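Local structure of protein DOA1 (Saccharomyces cerevisiae, 3ODT) at residues Val27-Val32 against Asp273-Gly278; Ala12-His17 against Arg42-Asp47; Tyr8-Thr13 against Arg290-Glu295; Leu62-Tyr67 against Cys108-Gln113. The protein probably binds ubiquitin through its WD40 beta-propeller domain, and in this way has a part in regulating the turnover of F-box proteins. All coordinates share one frame; numbering follows the deposited sequence. Where two conformers were deposited one is given.

Interaction 1 of 4, residues Val27-Val32 against Asp273-Gly278; sequences VDDSKV and DCMSNG
Asp29 and Ser276 join two beta turns that belong to neighbouring blades of the propeller. Each turn connects the innermost strand of its blade to the next strand. The contact is small and mixed, with a polar side at the surface and an apolar side beneath it. Ser276 OG gives a hydrogen bond of 2.8 Å to Asp29 OD1, which it meets on the syn side of the carboxylate. The next residue, Asn277, lays its amide against the same carboxylate. The two planes are 17° apart and stacked, with Asn277 ND2 3.7 Å from Asp29 CG. The amide oxygen of Asn277 is turned to its own chain and accepts from the backbone N of Asp279. Were Asp29 an alanine, the Ser276 hydroxyl would probably lose this acceptor and the Asn277 amide the flat group it stacks on.

On the apolar side, the selenomethionine Met275, which has two conformers, turns about its CG-SE bond (chi3 -92°). In the conformer described, SE lies 3.7 Å from Asp29 O, and CE reaches Val32 CG1 at 4.0 Å. Ile281 also packs on both Val32 and Met275.

The turn that carries Asp29 is braced from within. Asp28 OD1 accepts from both Ser30 N (2.7 Å) and Ser30 OG (2.8 Å), and the first of these bonds makes an Asx turn. Lys31 O takes the backbone N-H groups of Val27 and Asp28, a classic beta bulge. Adjacent hairpin turns meeting on one face of the ring are a feature of the WD40 beta-propeller fold.

Interaction 2 of 4, residues Ala12-His17 against Arg42-Asp47; sequences ATLKGH and RLWSKD
With chi1 at -68°, Arg42 CG stands beside the backbone N, and the extended chain beyond it carries CD over a face of the His17 ring. Arg42 CD lies 3.5 Å from the ring centroid, a CH-pi contact. The guanidinium stands steeply to the ring, the planes 72° apart. One face of the guanidinium takes Gly16 O, 3.3 Å from Arg42 CZ. The polar ends are held by neighbours: Arg42 NE bonds to Thr40 OG1, and NH2 forms a salt bridge with Asp38.

Gly16 and His17 are the Gly-His pair of a WD40 repeat. His17 ND1 bonds to Asp38, His17 NE2 to Ser34 OG, and Ser34 OG also to Trp44 NE1. This is the Asp-His-Ser/Thr-Trp tetrad of the fold. It ties the segment leaving the outer strand of one blade to strands 31-36 and 40-46 of the next.

Leu14 packs over one face of the Trp44 ring. Leu14 CB sits 3.6 Å from the centroid of the six-membered ring, and Leu14 CD2 comes to 3.6 Å from Trp44 CG. At the ring edge, Lys15 O is 3.4 Å from Trp44 CH2. Gly16 N also lies there, buried and without a polar partner in the model. A CB at Gly16 would lie only 3.2 Å from Trp44 CH2 and from Arg42 NH1, consistent with a glycine here.

Interaction 3 of 4, residues Tyr8-Thr13 against Arg290-Glu295; sequences YQLSAT and RIFSQE
Ile291 O is gripped by two successive backbone N-H groups, Ser11 N at 2.7 Å and Ala12 N at 3.2 Å. Ser11 and Ala12 thus face one residue, a classic beta bulge. Beyond it the antiparallel pairing is regular. Ile291 N bonds to Ala12 O at 2.9 Å. Gln9 and Ser293 form a hydrogen-bonded pair, with Gln9 N to Ser293 O and Ser293 N to Gln9 O both 2.9 Å.

Side chains add to the ladder. Leu10 and Phe292 form a non-hydrogen-bonded pair. Leu10 CG lies anti to the backbone N (chi1 -179°), and its CD1 reaches over one face of the Phe292 ring, 4.2 Å from the centroid. At the end of the ladder, Gln294 CG lies over the face of the Tyr8 ring, 3.5 Å from its centroid, a CH-pi contact. The Gln294 chain then runs on over the ring, and its amide plane lies 4° from the ring plane, stacked. Gln294 NE2 bonds to Thr6 O, while Tyr8 OH is hydrogen-bonded to Gly278 O. With a leucine at Tyr8, Gly278 O would probably lose its hydroxyl partner and the Gln294 amide the flat ring it is stacked on.

Strand 9-13 is the outer strand of the blade that strand 290-293 helps to build. The N-terminal strand therefore completes the C-terminal blade, the closure known as Velcro in beta propellers. The join thus rests on five main-chain hydrogen bonds, with the Tyr8-Gln294 and Leu10-Phe292 side-chain contacts added to them.

Interaction 4 of 4, residues Leu62-Tyr67 against Cys108-Gln113; sequences LNSVCY and CSLSFQ
Ser64 and Leu110 sit on the innermost strands of two neighbouring propeller blades. The strands run nearly parallel, 9° apart, with their axes 5.1 Å from each other at closest approach. No hydrogen bond joins the two segments; the seam is made by van der Waals contacts of side chains with side chains and backbone.

Ser64 holds OG in the crowded position between its backbone N and carbonyl carbon (chi1 57°). This rotamer places OG 3.5 Å from Leu110 CD1 and lets it bond to Val107 O, just before the second segment. Ser64 CB packs at 3.6 Å from Ser109 CA, and Asn63 ND2 bonds to Asn106 OD1 nearby.

Further along, Cys66 SG fits between two side chains of the other strand, 3.9 Å from Leu110 CB and 4.0 Å from Phe112 CB. The Phe112 ring then leads away from the seam, but Phe112 CD2 still passes 3.5 Å from Tyr67 O.

Each strand bonds within its own blade and has a classic bulge there. Asn63 and Ser64 both face Gly77, and Cys108 and Ser109 both face Gly120. Inner strands set side by side in this way, each in its own sheet, are characteristic of the centre of a WD40 beta propeller.

How the interactions relate
Interactions 1, 2 and 3 cluster where the ring closes, their centres 12 to 13 Å apart. Interactions 2 and 3 share Ala12 and Thr13 on strand 9-14, the outer strand of the closing blade. Interactions 1 and 2 meet on strands 31-36 and 40-46, where Val32 O lies 2.7 Å from Trp44 N, a probable hydrogen bond. Interactions 1 and 3 meet through Gly278 and Tyr8, and through Met275 on Ile291 in the conformer described. Interaction 4 lies deeper toward the axis, about 16 Å from interaction 1 and 23 Å from interaction 3, centre to centre. Along the chain, interaction 3 encloses interactions 1 and 4. The two chain ends are thus brought together, while the contacts described here also join neighbouring blades.

Interaction 1 of 4, residues Val27-Val32 against Asp273-Gly278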
loop_
_atom_site.group_PDB
_atom_site.type_symbol
_atom_site.label_atom_id
_atom_site.label_comp_id
_atom_site.label_asym_id
_atom_site.label_seq_id
_atom_site.Cartn_x
_atom_site.Cartn_y
_atom_site.Cartn_z
ATOM N N VAL A 27 0.143 10.472 6.616
ATOM C CA VAL A 27 -0.492 10.651 7.901
ATOM C C VAL A 27 -1.372 11.899 7.797
ATOM O O VAL A 27 -2.569 11.872 8.101
ATOM C CB VAL A 27 0.551 10.780 8.993
ATOM C CG1 VAL A 27 -0.084 11.253 10.289
ATOM C CG2 VAL A 27 1.261 9.434 9.179
ATOM N N ASP A 28 -0.759 13.008 7.405
ATOM C CA ASP A 28 -1.503 14.195 6.988
ATOM C C ASP A 28 -0.653 14.967 5.984
ATOM O O ASP A 28 0.408 14.478 5.590
ATOM C CB ASP A 28 -1.978 15.037 8.168
ATOM C CG ASP A 28 -0.850 15.607 9.006
ATOM O OD1 ASP A 28 0.177 16.057 8.473
ATOM O OD2 ASP A 28 -1.017 15.649 10.243
ATOM N N ASP A 29 -1.080 16.153 5.559
ATOM C CA ASP A 29 -0.330 16.871 4.544
ATOM C C ASP A 29 1.064 17.324 5.015
ATOM O O ASP A 29 1.881 17.760 4.209
ATOM C CB ASP A 29 -1.094 18.090 4.087
ATOM C CG ASP A 29 -2.348 17.756 3.335
ATOM O OD1 ASP A 29 -2.587 16.597 2.916
ATOM O OD2 ASP A 29 -3.150 18.695 3.171
ATOM N N SER A 30 1.324 17.233 6.311
ATOM C CA SER A 30 2.626 17.599 6.863
ATOM C C SER A 30 3.379 16.422 7.500
ATOM O O SER A 30 4.418 16.619 8.130
ATOM C CB SER A 30 2.506 18.722 7.904
ATOM O OG SER A 30 1.838 18.277 9.091
ATOM N N LYS A 31 2.857 15.220 7.344
ATOM C CA LYS A 31 3.472 14.078 7.994
ATOM C C LYS A 31 3.305 12.843 7.123
ATOM O O LYS A 31 2.188 12.515 6.710
ATOM C CB LYS A 31 2.800 13.785 9.346
ATOM C CG LYS A 31 3.065 14.792 10.447
ATOM C CD LYS A 31 2.520 14.331 11.815
ATOM C CE LYS A 31 2.946 15.268 12.949
ATOM N NZ LYS A 31 2.563 16.666 12.686
ATOM N N VAL A 32 4.406 12.132 6.906
ATOM C CA VAL A 32 4.365 10.865 6.210
ATOM C C VAL A 32 5.206 9.855 6.986
ATOM O O VAL A 32 6.125 10.220 7.743
ATOM C CB VAL A 32 4.820 10.965 4.748
ATOM C CG1 VAL A 32 4.022 12.047 3.986
ATOM C CG2 VAL A 32 6.299 11.214 4.626
ATOM N N ASP A 273 1.801 6.221 -1.989
ATOM C CA ASP A 273 0.577 6.625 -1.311
ATOM C C ASP A 273 0.321 8.074 -1.678
ATOM O O ASP A 273 1.203 8.752 -2.183
ATOM C CB ASP A 273 0.683 6.439 0.201
ATOM C CG ASP A 273 -0.692 6.333 0.887
ATOM O OD1 ASP A 273 -1.580 5.730 0.295
ATOM O OD2 ASP A 273 -0.873 6.817 2.000
ATOM N N CYS A 274 -0.918 8.495 -1.433
ATOM C CA CYS A 274 -1.425 9.814 -1.817
ATOM C C CYS A 274 -1.857 10.651 -0.596
ATOM O O CYS A 274 -2.703 10.231 0.200
ATOM C CB CYS A 274 -2.623 9.658 -2.779
ATOM S SG CYS A 274 -2.249 8.719 -4.328
HETATM N N MSE A 275 -1.256 11.828 -0.448
HETATM C CA MSE A 275 -1.744 12.828 0.481
HETATM C C MSE A 275 -3.113 13.322 0.064
HETATM O O MSE A 275 -3.503 13.219 -1.111
HETATM C CB MSE A 275 -0.804 14.029 0.528
HETATM C CG MSE A 275 0.060 14.096 1.746
HETATM SE SE MSE A 275 1.453 15.389 1.441
HETATM C CE MSE A 275 2.695 14.084 0.761
ATOM N N SER A 276 -3.835 13.900 1.014
ATOM C CA SER A 276 -5.131 14.482 0.690
ATOM C C SER A 276 -5.054 15.627 -0.291
ATOM O O SER A 276 -6.051 15.919 -0.959
ATOM C CB SER A 276 -5.835 14.953 1.969
ATOM O OG SER A 276 -5.328 16.188 2.447
ATOM N N ASN A 277 -3.883 16.291 -0.361
ATOM C CA ASN A 277 -3.710 17.445 -1.231
ATOM C C ASN A 277 -3.258 17.042 -2.633
ATOM O O ASN A 277 -2.933 17.887 -3.460
ATOM C CB ASN A 277 -2.747 18.453 -0.616
ATOM C CG ASN A 277 -1.350 17.903 -0.445
ATOM O OD1 ASN A 277 -1.015 16.831 -0.916
ATOM N ND2 ASN A 277 -0.540 18.639 0.264
ATOM N N GLY A 278 -3.211 15.734 -2.871
ATOM C CA GLY A 278 -2.819 15.199 -4.152
ATOM C C GLY A 278 -1.343 14.829 -4.293
ATOM O O GLY A 278 -0.969 14.207 -5.270
#

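Interaction 2 of 4, residues Ala12-His17 against Arg42-Asp47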
loop_
_atom_site.group_PDB
_atom_site.type_symbol
_atom_site.label_atom_id
_atom_site.label_comp_id
_atom_site.label_asym_id
_atom_site.label_seq_id
_atom_site.Cartn_x
_atom_site.Cartn_y
_atom_site.Cartn_z
ATOM N N ALA A 12 10.348 16.774 -2.550
ATOM C CA ALA A 12 11.343 16.526 -1.510
ATOM C C ALA A 12 11.875 15.112 -1.610
ATOM O O ALA A 12 11.179 14.184 -2.017
ATOM C CB ALA A 12 10.749 16.728 -0.155
ATOM N N THR A 13 13.122 14.989 -1.205
ATOM C CA THR A 13 13.816 13.736 -1.064
ATOM C C THR A 13 14.123 13.525 0.416
ATOM O O THR A 13 14.767 14.355 1.065
ATOM C CB THR A 13 15.102 13.742 -1.874
ATOM O OG1 THR A 13 14.782 14.043 -3.230
ATOM C CG2 THR A 13 15.758 12.388 -1.800
ATOM N N LEU A 14 13.617 12.423 0.939
ATOM C CA LEU A 14 13.653 12.110 2.345
ATOM C C LEU A 14 14.635 10.950 2.547
ATOM O O LEU A 14 14.322 9.780 2.294
ATOM C CB LEU A 14 12.262 11.732 2.823
ATOM C CG LEU A 14 11.293 12.902 3.136
ATOM C CD1 LEU A 14 11.265 13.975 2.037
ATOM C CD2 LEU A 14 9.885 12.371 3.362
ATOM N N LYS A 15 15.811 11.309 3.047
ATOM C CA LYS A 15 16.944 10.426 3.204
ATOM C C LYS A 15 17.088 10.010 4.673
ATOM O O LYS A 15 16.993 10.835 5.552
ATOM C CB LYS A 15 18.206 11.162 2.727
ATOM C CG LYS A 15 19.480 10.350 2.779
ATOM C CD LYS A 15 20.675 11.101 2.229
ATOM C CE LYS A 15 21.929 10.161 2.200
ATOM N NZ LYS A 15 23.209 10.753 1.695
ATOM N N GLY A 16 17.302 8.724 4.914
ATOM C CA GLY A 16 17.554 8.244 6.256
ATOM C C GLY A 16 17.561 6.726 6.344
ATOM O O GLY A 16 18.350 6.149 7.092
ATOM N N HIS A 17 16.678 6.065 5.602
ATOM C CA HIS A 17 16.669 4.618 5.639
ATOM C C HIS A 17 17.968 4.049 5.069
ATOM O O HIS A 17 18.539 4.582 4.117
ATOM C CB HIS A 17 15.473 4.064 4.851
ATOM C CG HIS A 17 14.167 4.164 5.573
ATOM N ND1 HIS A 17 13.914 3.476 6.733
ATOM C CD2 HIS A 17 13.050 4.891 5.306
ATOM C CE1 HIS A 17 12.680 3.733 7.132
ATOM N NE2 HIS A 17 12.145 4.600 6.290
ATOM N N ARG A 42 9.942 5.248 10.196
ATOM C CA ARG A 42 10.274 6.662 10.259
ATOM C C ARG A 42 9.084 7.531 9.999
ATOM O O ARG A 42 8.269 7.259 9.116
ATOM C CB ARG A 42 11.395 6.974 9.282
ATOM C CG ARG A 42 12.664 6.327 9.715
ATOM C CD ARG A 42 13.762 6.519 8.733
ATOM N NE ARG A 42 14.758 5.477 8.962
ATOM C CZ ARG A 42 15.983 5.665 9.407
ATOM N NH1 ARG A 42 16.428 6.865 9.710
ATOM N NH2 ARG A 42 16.751 4.612 9.547
ATOM N N LEU A 43 8.985 8.570 10.813
ATOM C CA LEU A 43 7.985 9.618 10.694
ATOM C C LEU A 43 8.699 10.859 10.207
ATOM O O LEU A 43 9.687 11.321 10.822
ATOM C CB LEU A 43 7.337 9.879 12.044
ATOM C CG LEU A 43 6.317 11.004 12.043
ATOM C CD1 LEU A 43 5.116 10.661 11.167
ATOM C CD2 LEU A 43 5.873 11.263 13.470
ATOM N N TRP A 44 8.203 11.391 9.098
ATOM C CA TRP A 44 8.775 12.565 8.466
ATOM C C TRP A 44 7.759 13.691 8.620
ATOM O O TRP A 44 6.575 13.518 8.280
ATOM C CB TRP A 44 9.046 12.284 6.976
ATOM C CG TRP A 44 9.803 11.005 6.690
ATOM C CD1 TRP A 44 9.277 9.756 6.534
ATOM C CD2 TRP A 44 11.214 10.872 6.442
ATOM N NE1 TRP A 44 10.264 8.851 6.263
ATOM C CE2 TRP A 44 11.461 9.516 6.180
ATOM C CE3 TRP A 44 12.285 11.758 6.451
ATOM C CZ2 TRP A 44 12.726 9.030 5.938
ATOM C CZ3 TRP A 44 13.554 11.273 6.193
ATOM C CH2 TRP A 44 13.766 9.917 5.951
ATOM N N SER A 45 8.220 14.819 9.156
ATOM C CA SER A 45 7.394 15.993 9.395
ATOM C C SER A 45 7.898 17.171 8.644
ATOM O O SER A 45 9.109 17.431 8.620
ATOM C CB SER A 45 7.406 16.345 10.883
ATOM O OG SER A 45 7.017 15.211 11.605
ATOM N N LYS A 46 6.954 17.910 8.065
ATOM C CA LYS A 46 7.283 19.113 7.326
ATOM C C LYS A 46 7.033 20.337 8.155
ATOM O O LYS A 46 5.927 20.562 8.642
ATOM C CB LYS A 46 6.462 19.198 6.054
ATOM C CG LYS A 46 6.988 20.250 5.115
ATOM C CD LYS A 46 6.249 20.316 3.812
ATOM C CE LYS A 46 6.935 21.326 2.898
ATOM N NZ LYS A 46 6.429 21.306 1.518
ATOM N N ASP A 47 8.086 21.131 8.330
ATOM C CA ASP A 47 7.995 22.450 8.943
ATOM C C ASP A 47 8.179 23.440 7.806
ATOM O O ASP A 47 7.206 23.951 7.251
ATOM C CB ASP A 47 9.085 22.636 9.996
ATOM C CG ASP A 47 8.832 23.834 10.890
ATOM O OD1 ASP A 47 8.057 24.726 10.486
ATOM O OD2 ASP A 47 9.408 23.883 11.998
#

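Interaction 3 of 4, residues Tyr8-Thr13 against Arg290-Glu295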
loop_
_atom_site.group_PDB
_atom_site.type_symbol
_atom_site.label_atom_id
_atom_site.label_comp_id
_atom_site.label_asym_id
_atom_site.label_seq_id
_atom_site.Cartn_x
_atom_site.Cartn_y
_atom_site.Cartn_z
ATOM N N TYR A 8 3.427 16.110 -12.249
ATOM C CA TYR A 8 4.032 16.119 -10.930
ATOM C C TYR A 8 5.531 16.326 -11.067
ATOM O O TYR A 8 6.162 15.799 -11.994
ATOM C CB TYR A 8 3.809 14.757 -10.282
ATOM C CG TYR A 8 2.459 14.570 -9.658
ATOM C CD1 TYR A 8 1.370 14.189 -10.415
ATOM C CD2 TYR A 8 2.283 14.765 -8.295
ATOM C CE1 TYR A 8 0.121 14.009 -9.830
ATOM C CE2 TYR A 8 1.024 14.605 -7.695
ATOM C CZ TYR A 8 -0.045 14.227 -8.475
ATOM O OH TYR A 8 -1.258 14.037 -7.874
ATOM N N GLN A 9 6.103 17.059 -10.126
ATOM C CA GLN A 9 7.543 17.197 -10.060
ATOM C C GLN A 9 8.032 16.960 -8.646
ATOM O O GLN A 9 7.263 17.019 -7.706
ATOM C CB GLN A 9 7.981 18.582 -10.590
ATOM C CG GLN A 9 7.401 18.827 -11.990
ATOM C CD GLN A 9 8.082 19.920 -12.809
ATOM O OE1 GLN A 9 7.550 20.352 -13.848
ATOM N NE2 GLN A 9 9.245 20.363 -12.368
ATOM N N LEU A 10 9.309 16.648 -8.509
ATOM C CA LEU A 10 9.853 16.301 -7.209
ATOM C C LEU A 10 9.686 17.497 -6.272
ATOM O O LEU A 10 10.053 18.631 -6.610
ATOM C CB LEU A 10 11.332 15.923 -7.329
ATOM C CG LEU A 10 12.063 15.510 -6.050
ATOM C CD1 LEU A 10 11.502 14.210 -5.556
ATOM C CD2 LEU A 10 13.547 15.390 -6.306
ATOM N N SER A 11 9.111 17.203 -5.106
ATOM C CA SER A 11 8.991 18.165 -4.008
ATOM C C SER A 11 10.061 18.009 -2.942
ATOM O O SER A 11 10.613 19.001 -2.461
ATOM C CB SER A 11 7.627 17.997 -3.334
ATOM O OG SER A 11 7.462 18.942 -2.284
ATOM N N ALA A 12 10.348 16.774 -2.550
ATOM C CA ALA A 12 11.343 16.526 -1.510
ATOM C C ALA A 12 11.875 15.112 -1.610
ATOM O O ALA A 12 11.179 14.184 -2.017
ATOM C CB ALA A 12 10.749 16.728 -0.155
ATOM N N THR A 13 13.122 14.989 -1.205
ATOM C CA THR A 13 13.816 13.736 -1.064
ATOM C C THR A 13 14.123 13.525 0.416
ATOM O O THR A 13 14.767 14.355 1.065
ATOM C CB THR A 13 15.102 13.742 -1.874
ATOM O OG1 THR A 13 14.782 14.043 -3.230
ATOM C CG2 THR A 13 15.758 12.388 -1.800
ATOM N N ARG A 290 10.410 9.720 -1.522
ATOM C CA ARG A 290 10.272 10.970 -2.282
ATOM C C ARG A 290 8.832 11.455 -2.225
ATOM O O ARG A 290 7.911 10.668 -2.049
ATOM C CB ARG A 290 10.683 10.764 -3.743
ATOM C CG ARG A 290 12.161 10.475 -3.978
ATOM C CD ARG A 290 12.336 10.196 -5.451
ATOM N NE ARG A 290 13.727 10.028 -5.855
ATOM C CZ ARG A 290 14.427 8.897 -5.753
ATOM N NH1 ARG A 290 13.903 7.817 -5.177
ATOM N NH2 ARG A 290 15.669 8.850 -6.219
ATOM N N ILE A 291 8.654 12.770 -2.303
ATOM C CA ILE A 291 7.334 13.366 -2.405
ATOM C C ILE A 291 7.306 14.138 -3.705
ATOM O O ILE A 291 8.260 14.862 -4.008
ATOM C CB ILE A 291 7.050 14.280 -1.226
ATOM C CG1 ILE A 291 7.101 13.461 0.069
ATOM C CG2 ILE A 291 5.717 14.943 -1.381
ATOM C CD1 ILE A 291 6.954 14.280 1.252
ATOM N N PHE A 292 6.275 13.901 -4.497
ATOM C CA PHE A 292 6.034 14.634 -5.741
ATOM C C PHE A 292 4.766 15.472 -5.615
ATOM O O PHE A 292 3.839 15.066 -4.936
ATOM C CB PHE A 292 5.875 13.638 -6.904
ATOM C CG PHE A 292 7.157 12.987 -7.299
ATOM C CD1 PHE A 292 7.622 11.885 -6.608
ATOM C CD2 PHE A 292 7.904 13.487 -8.344
ATOM C CE1 PHE A 292 8.826 11.297 -6.951
ATOM C CE2 PHE A 292 9.117 12.906 -8.681
ATOM C CZ PHE A 292 9.576 11.822 -7.985
ATOM N N SER A 293 4.729 16.616 -6.301
ATOM C CA SER A 293 3.599 17.511 -6.251
ATOM C C SER A 293 3.314 18.133 -7.604
ATOM O O SER A 293 4.224 18.357 -8.401
ATOM C CB SER A 293 3.864 18.614 -5.230
ATOM O OG SER A 293 2.715 19.420 -5.040
ATOM N N GLN A 294 2.038 18.411 -7.844
ATOM C CA GLN A 294 1.629 19.208 -8.992
ATOM C C GLN A 294 1.751 20.700 -8.695
ATOM O O GLN A 294 1.670 21.523 -9.615
ATOM C CB GLN A 294 0.192 18.870 -9.371
ATOM C CG GLN A 294 0.049 17.511 -9.997
ATOM C CD GLN A 294 -1.362 17.228 -10.393
ATOM O OE1 GLN A 294 -2.254 17.231 -9.542
ATOM N NE2 GLN A 294 -1.600 17.006 -11.698
ATOM N N GLU A 295 1.977 21.037 -7.429
ATOM C CA GLU A 295 1.989 22.431 -7.016
ATOM C C GLU A 295 3.383 22.979 -7.055
ATOM O O GLU A 295 4.245 22.559 -6.304
ATOM C CB GLU A 295 1.434 22.589 -5.620
ATOM C CG GLU A 295 -0.048 22.362 -5.543
ATOM C CD GLU A 295 -0.847 23.368 -6.355
ATOM O OE1 GLU A 295 -0.469 24.573 -6.411
ATOM O OE2 GLU A 295 -1.862 22.942 -6.949
#

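Interaction 4 of 4, residues Leu62-Tyr67 against Cys108-Gln113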
loop_
_atom_site.group_PDB
_atom_site.type_symbol
_atom_site.label_atom_id
_atom_site.label_comp_id
_atom_site.label_asym_id
_atom_site.label_seq_id
_atom_site.Cartn_x
_atom_site.Cartn_y
_atom_site.Cartn_z
ATOM N N LEU A 62 10.785 -4.765 7.761
ATOM C CA LEU A 62 9.425 -4.237 7.771
ATOM C C LEU A 62 9.005 -4.012 6.313
ATOM O O LEU A 62 9.733 -3.382 5.518
ATOM C CB LEU A 62 9.329 -2.955 8.591
ATOM C CG LEU A 62 9.662 -3.088 10.075
ATOM C CD1 LEU A 62 9.555 -1.754 10.763
ATOM C CD2 LEU A 62 8.719 -4.106 10.699
ATOM N N ASN A 63 7.834 -4.557 5.988
ATOM C CA ASN A 63 7.301 -4.604 4.630
ATOM C C ASN A 63 5.986 -3.895 4.402
ATOM O O ASN A 63 5.604 -3.640 3.265
ATOM C CB ASN A 63 7.201 -6.050 4.181
ATOM C CG ASN A 63 8.568 -6.687 3.995
ATOM O OD1 ASN A 63 9.437 -6.101 3.363
ATOM N ND2 ASN A 63 8.767 -7.880 4.575
ATOM N N SER A 64 5.297 -3.556 5.487
ATOM C CA SER A 64 3.988 -2.940 5.389
ATOM C C SER A 64 3.776 -1.920 6.519
ATOM O O SER A 64 4.296 -2.069 7.645
ATOM C CB SER A 64 2.912 -4.025 5.400
ATOM O OG SER A 64 3.003 -4.817 6.560
ATOM N N VAL A 65 2.964 -0.919 6.209
ATOM C CA VAL A 65 2.600 0.124 7.162
ATOM C C VAL A 65 1.214 0.646 6.792
ATOM O O VAL A 65 0.810 0.619 5.612
ATOM C CB VAL A 65 3.635 1.304 7.135
ATOM C CG1 VAL A 65 3.541 2.095 5.825
ATOM C CG2 VAL A 65 3.515 2.225 8.348
ATOM N N CYS A 66 0.485 1.098 7.815
ATOM C CA CYS A 66 -0.736 1.871 7.622
ATOM C C CYS A 66 -0.913 2.772 8.832
ATOM O O CYS A 66 -0.112 2.732 9.779
ATOM C CB CYS A 66 -1.959 0.985 7.381
ATOM S SG CYS A 66 -2.508 0.032 8.807
ATOM N N TYR A 67 -1.966 3.575 8.800
ATOM C CA TYR A 67 -2.166 4.589 9.818
ATOM C C TYR A 67 -3.606 4.516 10.328
ATOM O O TYR A 67 -4.556 4.612 9.549
ATOM C CB TYR A 67 -1.865 5.981 9.264
ATOM C CG TYR A 67 -2.125 7.102 10.257
ATOM C CD1 TYR A 67 -1.470 7.131 11.485
ATOM C CD2 TYR A 67 -3.008 8.141 9.962
ATOM C CE1 TYR A 67 -1.692 8.124 12.382
ATOM C CE2 TYR A 67 -3.230 9.149 10.866
ATOM C CZ TYR A 67 -2.576 9.127 12.090
ATOM O OH TYR A 67 -2.778 10.117 13.033
ATOM N N CYS A 108 2.913 -8.730 4.580
ATOM C CA CYS A 108 3.301 -7.991 3.378
ATOM C C CYS A 108 2.373 -6.856 2.985
ATOM O O CYS A 108 2.706 -6.106 2.059
ATOM C CB CYS A 108 3.486 -8.923 2.169
ATOM S SG CYS A 108 2.130 -10.012 1.869
ATOM N N SER A 109 1.224 -6.727 3.656
ATOM C CA SER A 109 0.353 -5.595 3.410
ATOM C C SER A 109 -0.439 -5.255 4.643
ATOM O O SER A 109 -0.766 -6.136 5.440
ATOM C CB SER A 109 -0.585 -5.842 2.223
ATOM O OG SER A 109 -1.650 -6.712 2.568
ATOM N N LEU A 110 -0.767 -3.967 4.773
ATOM C CA LEU A 110 -1.580 -3.464 5.864
ATOM C C LEU A 110 -2.476 -2.371 5.304
ATOM O O LEU A 110 -2.058 -1.571 4.442
ATOM C CB LEU A 110 -0.735 -2.872 7.004
ATOM C CG LEU A 110 -0.130 -3.887 7.953
ATOM C CD1 LEU A 110 0.891 -3.213 8.849
ATOM C CD2 LEU A 110 -1.229 -4.554 8.794
ATOM N N SER A 111 -3.699 -2.305 5.819
ATOM C CA SER A 111 -4.626 -1.237 5.471
ATOM C C SER A 111 -5.544 -0.981 6.666
ATOM O O SER A 111 -5.837 -1.886 7.437
ATOM C CB SER A 111 -5.441 -1.658 4.245
ATOM O OG SER A 111 -6.140 -0.553 3.711
ATOM N N PHE A 112 -5.991 0.264 6.797
ATOM C CA PHE A 112 -6.918 0.660 7.825
ATOM C C PHE A 112 -8.085 1.425 7.213
ATOM O O PHE A 112 -7.913 2.339 6.399
ATOM C CB PHE A 112 -6.211 1.526 8.868
ATOM C CG PHE A 112 -7.103 2.052 9.937
ATOM C CD1 PHE A 112 -7.294 1.330 11.101
ATOM C CD2 PHE A 112 -7.733 3.284 9.811
ATOM C CE1 PHE A 112 -8.105 1.840 12.126
ATOM C CE2 PHE A 112 -8.539 3.780 10.830
ATOM C CZ PHE A 112 -8.730 3.039 11.972
ATOM N N GLN A 113 -9.276 1.020 7.615
ATOM C CA GLN A 113 -10.480 1.722 7.222
ATOM C C GLN A 113 -11.567 1.584 8.289
ATOM O O GLN A 113 -11.904 0.481 8.684
ATOM C CB GLN A 113 -10.968 1.140 5.903
ATOM C CG GLN A 113 -11.870 2.062 5.108
ATOM C CD GLN A 113 -11.975 1.614 3.694
ATOM O OE1 GLN A 113 -11.013 1.713 2.932
ATOM N NE2 GLN A 113 -13.124 1.070 3.333
#